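Paenibacillus xanthan lyase (Paenibacillus, PDB 6F2P) cleaves the polysaccharide xanthan by an eliminative (lyase) mechanism, as a multidomain, calcium-binding member of polysaccharide lyase family 8. Local coordinates at residues V813-K827 with L856-P870. Sequence-based numbering, arbitrary orientation. Where two conformers were deposited one is given.
Sequences VTQPGTYDVKSRIMK and LSKEFTMGSYSFTSP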
ATOM      1  N   VAL A 813      -0.913   2.493  25.767  1.00 20.99           N
ATOM      2  CA  VAL A 813      -1.339   2.188  27.129  1.00 19.62           C
ATOM      3  C   VAL A 813      -1.508   0.676  27.265  1.00 22.16           C
ATOM      4  O   VAL A 813      -2.532   0.109  26.868  1.00 18.57           O
ATOM      5  CB  VAL A 813      -2.650   2.911  27.486  1.00 20.93           C
ATOM      6  CG1 VAL A 813      -3.085   2.580  28.921  1.00 17.51           C
ATOM      7  CG2 VAL A 813      -2.488   4.416  27.293  1.00 18.05           C
ATOM      8  N   THR A 814      -0.494   0.033  27.838  1.00 20.72           N
ATOM      9  CA  THR A 814      -0.361  -1.422  27.786  1.00 20.82           C
ATOM     10  C   THR A 814      -1.188  -2.183  28.814  1.00 22.81           C
ATOM     11  O   THR A 814      -1.303  -3.405  28.733  1.00 24.94           O
ATOM     12  CB  THR A 814       1.103  -1.831  27.959  1.00 25.74           C
ATOM     13  OG1 THR A 814       1.541  -1.468  29.273  1.00 24.35           O
ATOM     14  CG2 THR A 814       1.975  -1.128  26.919  1.00 25.85           C
ATOM     15  N   GLN A 815      -1.745  -1.465  29.787  1.00 25.66           N
ATOM     16  CA  GLN A 815      -2.578  -2.077  30.821  1.00 26.48           C
ATOM     17  C   GLN A 815      -3.838  -1.254  31.009  1.00 26.39           C
ATOM     18  O   GLN A 815      -3.763  -0.074  31.352  1.00 28.26           O
ATOM     19  CB  GLN A 815      -1.830  -2.169  32.159  1.00 17.87           C
ATOM     20  CG  GLN A 815      -0.590  -3.038  32.121  1.00 17.74           C
ATOM     21  CD  GLN A 815      -0.917  -4.483  31.794  1.00 20.87           C
ATOM     22  OE1 GLN A 815      -2.009  -4.968  32.091  1.00 25.30           O
ATOM     23  NE2 GLN A 815       0.031  -5.179  31.182  1.00 20.74           N
ATOM     24  N   PRO A 816      -5.004  -1.872  30.791  1.00 25.61           N
ATOM     25  CA  PRO A 816      -6.263  -1.157  31.005  1.00 25.12           C
ATOM     26  C   PRO A 816      -6.378  -0.707  32.453  1.00 23.50           C
ATOM     27  O   PRO A 816      -5.926  -1.416  33.347  1.00 27.27           O
ATOM     28  CB  PRO A 816      -7.326  -2.217  30.693  1.00 22.77           C
ATOM     29  CG  PRO A 816      -6.629  -3.524  30.874  1.00 21.17           C
ATOM     30  CD  PRO A 816      -5.215  -3.290  30.456  1.00 22.38           C
ATOM     31  N   GLY A 817      -6.962   0.464  32.671  1.00 20.32           N
ATOM     32  CA  GLY A 817      -7.193   0.967  34.007  1.00 17.71           C
ATOM     33  C   GLY A 817      -7.563   2.433  33.972  1.00 26.35           C
ATOM     34  O   GLY A 817      -7.604   3.047  32.905  1.00 27.12           O
ATOM     35  N   THR A 818      -7.846   2.997  35.141  1.00 23.51           N
ATOM     36  CA  THR A 818      -8.046   4.431  35.262  1.00 23.78           C
ATOM     37  C   THR A 818      -6.777   5.079  35.803  1.00 27.47           C
ATOM     38  O   THR A 818      -6.378   4.836  36.936  1.00 30.88           O
ATOM     39  CB  THR A 818      -9.225   4.754  36.184  1.00 26.14           C
ATOM     40  OG1 THR A 818     -10.437   4.286  35.583  1.00 25.72           O
ATOM     41  CG2 THR A 818      -9.326   6.253  36.421  1.00 20.07           C
ATOM     42  N   TYR A 819      -6.135   5.900  34.984  1.00 29.59           N
ATOM     43  CA  TYR A 819      -4.870   6.497  35.377  1.00 25.06           C
ATOM     44  C   TYR A 819      -4.964   8.011  35.516  1.00 34.99           C
ATOM     45  O   TYR A 819      -5.666   8.692  34.762  1.00 32.22           O
ATOM     46  CB  TYR A 819      -3.761   6.136  34.379  1.00 22.87           C
ATOM     47  CG  TYR A 819      -3.530   4.651  34.220  1.00 25.80           C
ATOM     48  CD1 TYR A 819      -2.752   3.945  35.129  1.00 26.95           C
ATOM     49  CD2 TYR A 819      -4.094   3.953  33.164  1.00 22.63           C
ATOM     50  CE1 TYR A 819      -2.544   2.586  34.987  1.00 24.84           C
ATOM     51  CE2 TYR A 819      -3.891   2.593  33.013  1.00 20.51           C
ATOM     52  CZ  TYR A 819      -3.118   1.916  33.924  1.00 23.93           C
ATOM     53  OH  TYR A 819      -2.921   0.561  33.767  1.00 29.53           O
ATOM     54  N   ASP A 820      -4.251   8.526  36.507  1.00 37.82           N
ATOM     55  CA  ASP A 820      -4.062   9.954  36.659  1.00 32.39           C
ATOM     56  C   ASP A 820      -2.969  10.361  35.662  1.00 33.11           C
ATOM     57  O   ASP A 820      -1.877   9.789  35.660  1.00 29.61           O
ATOM     58  CB  ASP A 820      -3.642  10.238  38.103  1.00 36.20           C
ATOM     59  CG  ASP A 820      -3.816  11.682  38.491  1.00 50.90           C
ATOM     60  OD1 ASP A 820      -4.581  12.396  37.808  1.00 49.56           O
ATOM     61  OD2 ASP A 820      -3.191  12.100  39.490  1.00 58.82           O
ATOM     62  N   VAL A 821      -3.267  11.319  34.789  1.00 35.56           N
ATOM     63  CA  VAL A 821      -2.311  11.696  33.751  1.00 28.04           C
ATOM     64  C   VAL A 821      -1.446  12.886  34.146  1.00 28.83           C
ATOM     65  O   VAL A 821      -1.949  13.988  34.350  1.00 34.19           O
ATOM     66  CB  VAL A 821      -3.005  12.008  32.424  1.00 23.32           C
ATOM     67  CG1 VAL A 821      -1.972  12.401  31.376  1.00 22.22           C
ATOM     68  CG2 VAL A 821      -3.797  10.804  31.962  1.00 20.99           C
ATOM     69  N   LYS A 822      -0.141  12.649  34.245  1.00 24.71           N
ATOM     70  CA  LYS A 822       0.820  13.682  34.616  1.00 25.02           C
ATOM     71  C   LYS A 822       1.787  14.000  33.472  1.00 29.17           C
ATOM     72  O   LYS A 822       2.089  13.150  32.632  1.00 28.09           O
ATOM     73  CB  LYS A 822       1.613  13.248  35.854  1.00 25.86           C
ATOM     74  CG  LYS A 822       0.755  12.922  37.065  1.00 33.33           C
ATOM     75  CD  LYS A 822       1.587  12.704  38.331  1.00 33.69           C
ATOM     76  CE  LYS A 822       0.700  12.744  39.571  1.00 34.94           C
ATOM     77  NZ  LYS A 822       1.435  12.520  40.852  1.00 35.43           N
ATOM     78  N   SER A 823       2.281  15.229  33.439  1.00 26.40           N
ATOM     79  CA  SER A 823       3.306  15.584  32.467  1.00 27.08           C
ATOM     80  C   SER A 823       4.417  16.363  33.149  1.00 24.00           C
ATOM     81  O   SER A 823       4.157  17.171  34.039  1.00 28.66           O
ATOM     82  CB  SER A 823       2.712  16.397  31.315  1.00 26.69           C
ATOM     83  OG  SER A 823       2.226  17.646  31.769  1.00 33.68           O
ATOM     84  N   ARG A 824       5.656  16.098  32.753  1.00 24.49           N
ATOM     85  CA  ARG A 824       6.798  16.821  33.300  1.00 29.01           C
ATOM     86  C   ARG A 824       7.182  17.917  32.324  1.00 25.89           C
ATOM     87  O   ARG A 824       7.479  17.646  31.164  1.00 27.98           O
ATOM     88  CB  ARG A 824       7.982  15.887  33.567  1.00 24.87           C
ATOM     89  CG  ARG A 824       9.149  16.544  34.282  1.00 26.47           C
ATOM     90  CD  ARG A 824      10.250  15.536  34.595  1.00 31.94           C
ATOM     91  NE  ARG A 824      11.040  15.917  35.765  1.00 41.12           N
ATOM     92  CZ  ARG A 824      12.286  16.380  35.716  1.00 41.78           C
ATOM     93  NH1 ARG A 824      12.903  16.521  34.554  1.00 36.06           N
ATOM     94  NH2 ARG A 824      12.920  16.699  36.835  1.00 46.97           N
ATOM     95  N   ILE A 825       7.150  19.155  32.804  1.00 22.30           N
ATOM     96  CA  ILE A 825       7.373  20.323  31.974  1.00 26.28           C
ATOM     97  C   ILE A 825       8.661  21.033  32.392  1.00 34.55           C
ATOM     98  O   ILE A 825       8.867  21.303  33.580  1.00 38.32           O
ATOM     99  CB  ILE A 825       6.192  21.314  32.110  1.00 29.21           C
ATOM    100  CG1 ILE A 825       4.858  20.635  31.752  1.00 24.41           C
ATOM    101  CG2 ILE A 825       6.451  22.583  31.300  1.00 27.78           C
ATOM    102  CD1 ILE A 825       4.847  19.929  30.411  1.00 25.64           C
ATOM    103  N   MET A 826       9.533  21.328  31.428  1.00 28.39           N
ATOM    104  CA  MET A 826      10.733  22.107  31.719  1.00 28.97           C
ATOM    105  C   MET A 826      10.397  23.598  31.730  1.00 36.37           C
ATOM    106  O   MET A 826       9.514  24.054  30.991  1.00 28.04           O
ATOM    107  CB  MET A 826      11.820  21.817  30.691  1.00 27.77           C
ATOM    108  CG  MET A 826      12.156  20.351  30.553  1.00 26.15           C
ATOM    109  SD  MET A 826      12.949  19.723  32.034  1.00 38.64           S
ATOM    110  CE  MET A 826      11.658  18.663  32.640  1.00 41.89           C
ATOM    111  N   LYS A 827      11.091  24.356  32.576  1.00 33.58           N
ATOM    112  CA  LYS A 827      10.866  25.794  32.648  1.00 33.72           C
ATOM    113  C   LYS A 827      11.319  26.465  31.358  1.00 36.48           C
ATOM    114  O   LYS A 827      12.381  26.150  30.812  1.00 33.95           O
ATOM    115  CB  LYS A 827      11.600  26.413  33.844  1.00 40.36           C
ATOM    116  CG  LYS A 827      11.360  27.915  34.024  1.00 42.42           C
ATOM    117  CD  LYS A 827      12.173  28.471  35.188  1.00 47.71           C
ATOM    118  CE  LYS A 827      12.067  29.987  35.283  1.00 38.49           C
ATOM    119  NZ  LYS A 827      12.998  30.504  36.326  1.00 45.96           N
ATOM    120  N   LEU A 856      13.580  24.262  37.860  1.00 43.85           N
ATOM    121  CA  LEU A 856      13.796  24.031  36.435  1.00 42.32           C
ATOM    122  C   LEU A 856      12.702  23.207  35.775  1.00 37.20           C
ATOM    123  O   LEU A 856      12.605  23.167  34.548  1.00 38.17           O
ATOM    124  CB  LEU A 856      15.134  23.332  36.237  1.00 39.50           C
ATOM    125  CG  LEU A 856      16.313  24.218  36.609  1.00 34.24           C
ATOM    126  CD1 LEU A 856      17.581  23.393  36.655  1.00 41.46           C
ATOM    127  CD2 LEU A 856      16.420  25.355  35.603  1.00 30.26           C
ATOM    128  N   SER A 857      11.892  22.542  36.593  1.00 36.51           N
ATOM    129  CA  SER A 857      10.836  21.682  36.086  1.00 31.12           C
ATOM    130  C   SER A 857       9.782  21.453  37.152  1.00 33.83           C
ATOM    131  O   SER A 857      10.060  21.568  38.341  1.00 44.58           O
ATOM    132  CB  SER A 857      11.420  20.342  35.654  1.00 31.55           C
ATOM    133  OG  SER A 857      12.066  19.697  36.737  1.00 32.63           O
ATOM    134  N   LYS A 858       8.568  21.129  36.722  1.00 35.25           N
ATOM    135  CA  LYS A 858       7.491  20.781  37.641  1.00 31.02           C
ATOM    136  C   LYS A 858       6.685  19.627  37.071  1.00 31.21           C
ATOM    137  O   LYS A 858       6.641  19.427  35.861  1.00 35.05           O
ATOM    138  CB  LYS A 858       6.562  21.976  37.882  1.00 33.26           C
ATOM    139  CG  LYS A 858       7.208  23.162  38.574  1.00 35.83           C
ATOM    140  CD  LYS A 858       6.157  24.124  39.105  1.00 39.82           C
ATOM    141  CE  LYS A 858       5.269  24.682  37.993  1.00 31.99           C
ATOM    142  NZ  LYS A 858       4.244  25.651  38.514  1.00 31.93           N
ATOM    143  N   GLU A 859       6.043  18.868  37.948  1.00 31.81           N
ATOM    144  CA  GLU A 859       5.182  17.780  37.516  1.00 28.97           C
ATOM    145  C   GLU A 859       3.730  18.228  37.576  1.00 36.06           C
ATOM    146  O   GLU A 859       3.174  18.396  38.662  1.00 40.73           O
ATOM    147  CB  GLU A 859       5.364  16.565  38.417  1.00 29.24           C
ATOM    148  CG  GLU A 859       4.871  15.291  37.786  1.00 33.16           C
ATOM    149  CD  GLU A 859       5.843  14.757  36.760  1.00 35.20           C
ATOM    150  OE1 GLU A 859       7.056  15.051  36.878  1.00 37.49           O
ATOM    151  OE2 GLU A 859       5.399  14.043  35.836  1.00 38.99           O
ATOM    152  N   PHE A 860       3.117  18.421  36.412  1.00 30.60           N
ATOM    153  CA  PHE A 860       1.725  18.837  36.350  1.00 23.97           C
ATOM    154  C   PHE A 860       0.802  17.631  36.363  1.00 28.81           C
ATOM    155  O   PHE A 860       1.005  16.682  35.612  1.00 37.91           O
ATOM    156  CB  PHE A 860       1.462  19.677  35.095  1.00 22.42           C
ATOM    157  CG  PHE A 860       2.068  21.046  35.149  1.00 24.82           C
ATOM    158  CD1 PHE A 860       3.426  21.232  34.908  1.00 25.19           C
ATOM    159  CD2 PHE A 860       1.288  22.152  35.449  1.00 27.49           C
ATOM    160  CE1 PHE A 860       3.996  22.497  34.962  1.00 22.66           C
ATOM    161  CE2 PHE A 860       1.848  23.423  35.501  1.00 25.35           C
ATOM    162  CZ  PHE A 860       3.206  23.595  35.258  1.00 24.39           C
ATOM    163  N   THR A 861      -0.211  17.671  37.220  1.00 31.26           N
ATOM    164  CA  THR A 861      -1.265  16.668  37.193  1.00 30.07           C
ATOM    165  C   THR A 861      -2.400  17.194  36.325  1.00 30.30           C
ATOM    166  O   THR A 861      -3.122  18.110  36.718  1.00 31.77           O
ATOM    167  CB  THR A 861      -1.794  16.365  38.600  1.00 24.12           C
ATOM    168  OG1 THR A 861      -0.700  16.047  39.461  1.00 31.84           O
ATOM    169  CG2 THR A 861      -2.746  15.187  38.563  1.00 32.44           C
ATOM    170  N   MET A 862      -2.546  16.622  35.135  1.00 29.52           N
ATOM    171  CA  MET A 862      -3.536  17.105  34.184  1.00 33.57           C
ATOM    172  C   MET A 862      -4.926  16.669  34.608  1.00 32.22           C
ATOM    173  O   MET A 862      -5.881  17.443  34.547  1.00 36.12           O
ATOM    174  CB  MET A 862      -3.239  16.580  32.778  1.00 31.76           C
ATOM    175  CG  MET A 862      -1.785  16.703  32.342  1.00 27.91           C
ATOM    176  SD  MET A 862      -1.223  18.406  32.289  1.00 40.28           S
ATOM    177  CE  MET A 862      -2.349  19.110  31.082  1.00 38.76           C
ATOM    178  N   GLY A 863      -5.035  15.420  35.038  1.00 28.74           N
ATOM    179  CA  GLY A 863      -6.318  14.885  35.443  1.00 31.30           C
ATOM    180  C   GLY A 863      -6.417  13.393  35.221  1.00 33.19           C
ATOM    181  O   GLY A 863      -5.453  12.750  34.812  1.00 38.07           O
ATOM    182  N   SER A 864      -7.598  12.844  35.470  1.00 40.10           N
ATOM    183  CA  SER A 864      -7.791  11.403  35.419  1.00 32.68           C
ATOM    184  C   SER A 864      -8.600  10.961  34.192  1.00 32.63           C
ATOM    185  O   SER A 864      -9.453  11.701  33.699  1.00 28.87           O
ATOM    186  CB  SER A 864      -8.468  10.943  36.703  1.00 27.26           C
ATOM    187  OG  SER A 864      -8.500   9.534  36.775  1.00 46.03           O
ATOM    188  N   TYR A 865      -8.324   9.748  33.714  1.00 26.86           N
ATOM    189  CA  TYR A 865      -8.971   9.212  32.524  1.00 21.69           C
ATOM    190  C   TYR A 865      -9.070   7.698  32.607  1.00 27.90           C
ATOM    191  O   TYR A 865      -8.161   7.025  33.107  1.00 27.26           O
ATOM    192  CB  TYR A 865      -8.185   9.591  31.272  1.00 23.81           C
ATOM    193  CG  TYR A 865      -8.889   9.282  29.960  1.00 27.11           C
ATOM    194  CD1 TYR A 865      -9.719  10.220  29.362  1.00 26.53           C
ATOM    195  CD2 TYR A 865      -8.708   8.063  29.313  1.00 23.74           C
ATOM    196  CE1 TYR A 865     -10.357   9.952  28.163  1.00 27.61           C
ATOM    197  CE2 TYR A 865      -9.341   7.786  28.116  1.00 23.63           C
ATOM    198  CZ  TYR A 865     -10.166   8.737  27.543  1.00 29.17           C
ATOM    199  OH  TYR A 865     -10.803   8.480  26.342  1.00 28.71           O
ATOM    200  N   SER A 866     -10.171   7.156  32.102  1.00 27.77           N
ATOM    201  CA  SER A 866     -10.376   5.718  32.148  1.00 26.48           C
ATOM    202  C   SER A 866     -10.086   5.050  30.802  1.00 27.85           C
ATOM    203  O   SER A 866     -10.766   5.306  29.806  1.00 27.38           O
ATOM    204  CB  SER A 866     -11.787   5.393  32.627  1.00 23.55           C
ATOM    205  OG  SER A 866     -11.935   3.997  32.807  1.00 39.87           O
ATOM    206  N   PHE A 867      -9.058   4.206  30.788  1.00 25.59           N
ATOM    207  CA  PHE A 867      -8.670   3.472  29.594  1.00 23.33           C
ATOM    208  C   PHE A 867      -9.217   2.064  29.718  1.00 28.21           C
ATOM    209  O   PHE A 867      -8.650   1.230  30.425  1.00 27.23           O
ATOM    210  CB  PHE A 867      -7.152   3.440  29.454  1.00 20.11           C
ATOM    211  CG  PHE A 867      -6.508   4.802  29.527  1.00 27.76           C
ATOM    212  CD1 PHE A 867      -6.255   5.407  30.756  1.00 22.61           C
ATOM    213  CD2 PHE A 867      -6.148   5.479  28.364  1.00 25.38           C
ATOM    214  CE1 PHE A 867      -5.660   6.662  30.825  1.00 21.93           C
ATOM    215  CE2 PHE A 867      -5.553   6.733  28.427  1.00 22.87           C
ATOM    216  CZ  PHE A 867      -5.307   7.324  29.659  1.00 23.35           C
ATOM    217  N   THR A 868     -10.328   1.816  29.030  1.00 28.47           N
ATOM    218  CA  THR A 868     -11.106   0.592  29.208  1.00 25.00           C
ATOM    219  C   THR A 868     -10.402  -0.614  28.612  1.00 24.59           C
ATOM    220  O   THR A 868     -10.498  -1.727  29.132  1.00 27.24           O
ATOM    221  CB  THR A 868     -12.494   0.726  28.554  1.00 33.03           C
ATOM    222  OG1 THR A 868     -12.339   0.922  27.142  1.00 42.32           O
ATOM    223  CG2 THR A 868     -13.249   1.914  29.140  1.00 41.89           C
ATOM    224  N   SER A 869      -9.685  -0.381  27.517  0.50 27.00           N
ATOM    225  CA  SER A 869      -8.986  -1.438  26.800  0.50 26.15           C
ATOM    226  C   SER A 869      -7.534  -1.027  26.563  0.50 25.51           C
ATOM    227  O   SER A 869      -7.226   0.164  26.466  0.50 21.75           O
ATOM    228  CB  SER A 869      -9.683  -1.716  25.463  0.50 24.59           C
ATOM    229  OG  SER A 869      -9.799  -0.527  24.702  0.50 23.61           O
ATOM    230  N   PRO A 870      -6.630  -2.012  26.479  1.00 25.37           N
ATOM    231  CA  PRO A 870      -5.227  -1.693  26.239  1.00 21.80           C
ATOM    232  C   PRO A 870      -5.028  -1.408  24.757  1.00 26.78           C
ATOM    233  O   PRO A 870      -5.629  -2.079  23.912  1.00 26.34           O
ATOM    234  CB  PRO A 870      -4.512  -2.982  26.636  1.00 18.73           C
ATOM    235  CG  PRO A 870      -5.498  -4.053  26.333  1.00 20.26           C
ATOM    236  CD  PRO A 870      -6.859  -3.465  26.580  1.00 21.46           C
TER
HETATM  237  O   HOH W   1       9.939  17.895  38.127  1.00 36.86           O
HETATM  238  O   HOH W   2      14.293  24.276  32.127  1.00 36.70           O
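Phe867 lays its ring across the buried side of an antiparallel strand pair, where its CD1 meets the edge of the Tyr819 ring at CD2, 3.5 Å away, with the two planes inclined at 50°. CG stands anti to its own carbonyl carbon (chi1 -52°), which turns the ring's edge toward Gly817 O; a side chain on that glycine would be crowded by the Tyr819 ring. Both methyls of Val813 border the phenylalanine, CG2 coming 4.0 Å from CD2. Tyrosine suits position 819 because its carbon edge joins this apolar group while OH turns back to bond Gln815 O at 2.6 Å. Further along the same face, Ile825 CG1 packs 3.5 Å from Phe860 CD1.

Midway, a classic beta bulge sets Met862 and Gly863 both opposite Val821. Val821 O receives Met862 N at 2.8 Å and, weakly, Gly863 N; Gly863 has backbone angles at which a side chain would be jammed against the preceding carbonyl.

The other face is mostly polar: Thr818 OG1 and Ser866 OG share a hydrogen bond, and Arg824 extends from CG to NE over Ser857, whose OG lies against one guanidinium face. Glu859 OE1 remains 4.2 Å from Arg824 NE, beyond a salt bridge, whereas NH1 forms a salt bridge with Asp894, a calcium ligand, and a hydrogen bond with Asn789 O. With an alanine here, the carboxylate of Asp894 would probably lose this cationic mate, and Ser857 the flat group beside it.

Strand 891-900 pairs with the other edge of 817-826, so the latter runs between 857-867 and 891-900. Beneath the aromatic face, Phe875 and Leu877 of strand 871-882 meet Val821, Phe867 and Met862, joining the two sheets as in a beta-sandwich.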